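Local structure of beta-lactamase (Chitinophaga pinensis, 6N36) at residues Arg24-Leu29 and Phe219-Ala224. The protein probably hydrolyses the beta-lactam ring of antibiotics, as a metallo-beta-lactamase superfamily enzyme with two zinc ions bound in its active site. Sequence-based numbering, arbitrary orientation.
Sequences RIAGNL and FDLWLA
I25 meets L223 tip to tip, its CD1 lying 3.7 Å from CD2 of the leucine, in the hydrophobic core between the two beta-sheets of the metallo-beta-lactamase alpha-beta/beta-alpha sandwich. Strand 23-26 is outermost in one sheet and strand 221-223 outermost in the other, so the contact lies at one margin of the sandwich interior, where F247 from a loop also packs against I25; no hydrogen bond passes between the segments. On I25, CG2 is anti to the backbone N and CG1 anti to the carbonyl carbon (chi1 -63°); the nearly anti second torsion then carries CD1 on to CD2 of L223, while CG2 comes more loosely near CD1 of the same residue (4.2 Å). One residue further along, A26 has its CB 3.8 Å from CD1 of L221, whose extended side chain (chi2 -177°) carries that methyl across from the other sheet.

Two consecutive side chains can point to the same partner strand because I25 and A26 form a classic beta bulge opposite L29: I25 N bonds to L29 O at 2.8 Å, while the bond from A26 N to the same oxygen is weak. The type II' turn from A26 to L29 shares these two residues with the bulge. F40, on strand 40-42, touches L223 and L29, and P244 touches both A26 and L221, extending the apolar cluster. On the solvent-exposed R24, the extended chain runs alongside to the turn, where NE donates an almost straight hydrogen bond (170°) to G27 O, 2.8 Å away and nearly in the guanidinium plane.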
loop_
_atom_site.group_PDB
_atom_site.type_symbol
_atom_site.label_atom_id
_atom_site.label_comp_id
_atom_site.label_asym_id
_atom_site.label_seq_id
_atom_site.Cartn_x
_atom_site.Cartn_y
_atom_site.Cartn_z
ATOM N N ARG A 24 15.861 3.542 -6.525
ATOM C CA ARG A 24 15.269 4.882 -6.464
ATOM C C ARG A 24 14.240 5.009 -7.585
ATOM O O ARG A 24 14.541 4.768 -8.796
ATOM C CB ARG A 24 16.378 5.907 -6.682
ATOM C CG ARG A 24 15.921 7.338 -6.535
ATOM C CD ARG A 24 17.140 8.210 -6.862
ATOM N NE ARG A 24 16.812 9.612 -6.815
ATOM C CZ ARG A 24 17.428 10.545 -7.519
ATOM N NH1 ARG A 24 18.280 10.214 -8.475
ATOM N NH2 ARG A 24 17.032 11.797 -7.381
ATOM N N ILE A 25 12.998 5.290 -7.196
ATOM C CA ILE A 25 11.913 5.470 -8.193
ATOM C C ILE A 25 12.016 6.873 -8.782
ATOM O O ILE A 25 12.067 7.011 -10.028
ATOM C CB ILE A 25 10.556 5.202 -7.507
ATOM C CG1 ILE A 25 10.449 3.759 -7.007
ATOM C CG2 ILE A 25 9.437 5.587 -8.472
ATOM C CD1 ILE A 25 9.328 3.542 -6.007
ATOM N N ALA A 26 11.937 7.870 -7.927
ATOM C CA ALA A 26 11.810 9.284 -8.320
ATOM C C ALA A 26 12.179 10.108 -7.100
ATOM O O ALA A 26 11.576 9.909 -6.052
ATOM C CB ALA A 26 10.422 9.588 -8.787
ATOM N N GLY A 27 13.154 11.006 -7.223
ATOM C CA GLY A 27 13.444 11.871 -6.076
ATOM C C GLY A 27 13.879 11.054 -4.857
ATOM O O GLY A 27 14.730 10.140 -4.982
ATOM N N ASN A 28 13.230 11.349 -3.735
ATOM C CA ASN A 28 13.452 10.719 -2.412
ATOM C C ASN A 28 12.511 9.531 -2.177
ATOM O O ASN A 28 12.317 9.155 -1.007
ATOM C CB ASN A 28 13.370 11.765 -1.306
ATOM C CG ASN A 28 12.049 12.502 -1.243
ATOM O OD1 ASN A 28 11.445 12.864 -2.274
ATOM N ND2 ASN A 28 11.592 12.763 -0.043
ATOM N N LEU A 29 11.883 9.010 -3.212
ATOM C CA LEU A 29 11.004 7.820 -3.111
ATOM C C LEU A 29 11.724 6.603 -3.670
ATOM O O LEU A 29 12.221 6.634 -4.827
ATOM C CB LEU A 29 9.728 8.074 -3.905
ATOM C CG LEU A 29 8.841 6.854 -4.083
ATOM C CD1 LEU A 29 8.251 6.362 -2.771
ATOM C CD2 LEU A 29 7.732 7.129 -5.090
ATOM N N PHE A 219 -2.127 12.837 -11.483
ATOM C CA PHE A 219 -0.756 12.565 -10.991
ATOM C C PHE A 219 0.173 12.355 -12.190
ATOM O O PHE A 219 -0.316 12.175 -13.337
ATOM C CB PHE A 219 -0.757 11.323 -10.093
ATOM C CG PHE A 219 -1.467 10.170 -10.732
ATOM C CD1 PHE A 219 -2.833 9.972 -10.558
ATOM C CD2 PHE A 219 -0.770 9.316 -11.562
ATOM C CE1 PHE A 219 -3.466 8.944 -11.234
ATOM C CE2 PHE A 219 -1.409 8.307 -12.236
ATOM C CZ PHE A 219 -2.749 8.122 -12.070
ATOM N N ASP A 220 1.476 12.341 -11.938
ATOM C CA ASP A 220 2.473 12.076 -12.993
ATOM C C ASP A 220 2.831 10.594 -13.030
ATOM O O ASP A 220 2.960 10.027 -14.131
ATOM C CB ASP A 220 3.723 12.931 -12.752
ATOM C CG ASP A 220 3.430 14.427 -12.811
ATOM O OD1 ASP A 220 2.805 14.829 -13.804
ATOM O OD2 ASP A 220 3.752 15.153 -11.841
ATOM N N LEU A 221 3.147 10.036 -11.853
ATOM C CA LEU A 221 3.684 8.662 -11.767
ATOM C C LEU A 221 2.751 7.846 -10.853
ATOM O O LEU A 221 2.226 8.420 -9.929
ATOM C CB LEU A 221 5.080 8.677 -11.157
ATOM C CG LEU A 221 6.090 9.659 -11.748
ATOM C CD1 LEU A 221 7.426 9.470 -11.047
ATOM C CD2 LEU A 221 6.224 9.449 -13.256
ATOM N N TRP A 222 2.640 6.556 -11.090
ATOM C CA TRP A 222 1.861 5.697 -10.153
ATOM C C TRP A 222 2.536 4.367 -9.916
ATOM O O TRP A 222 3.107 3.824 -10.838
ATOM C CB TRP A 222 0.397 5.541 -10.571
ATOM C CG TRP A 222 0.125 4.666 -11.763
ATOM C CD1 TRP A 222 0.319 4.960 -13.090
ATOM C CD2 TRP A 222 -0.465 3.356 -11.734
ATOM N NE1 TRP A 222 -0.055 3.893 -13.869
ATOM C CE2 TRP A 222 -0.575 2.906 -13.067
ATOM C CE3 TRP A 222 -0.934 2.528 -10.701
ATOM C CZ2 TRP A 222 -1.112 1.663 -13.399
ATOM C CZ3 TRP A 222 -1.503 1.325 -11.041
ATOM C CH2 TRP A 222 -1.565 0.889 -12.367
ATOM N N LEU A 223 2.299 3.840 -8.717
ATOM C CA LEU A 223 2.708 2.468 -8.352
ATOM C C LEU A 223 1.585 1.930 -7.471
ATOM O O LEU A 223 0.674 2.649 -7.126
ATOM C CB LEU A 223 4.065 2.430 -7.643
ATOM C CG LEU A 223 5.269 2.925 -8.480
ATOM C CD1 LEU A 223 5.441 4.412 -8.315
ATOM C CD2 LEU A 223 6.535 2.220 -8.087
ATOM N N ALA A 224 1.647 0.655 -7.189
ATOM C CA ALA A 224 0.582 -0.039 -6.443
ATOM C C ALA A 224 1.211 -1.132 -5.583
ATOM O O ALA A 224 2.393 -1.401 -5.685
ATOM C CB ALA A 224 -0.419 -0.614 -7.431
#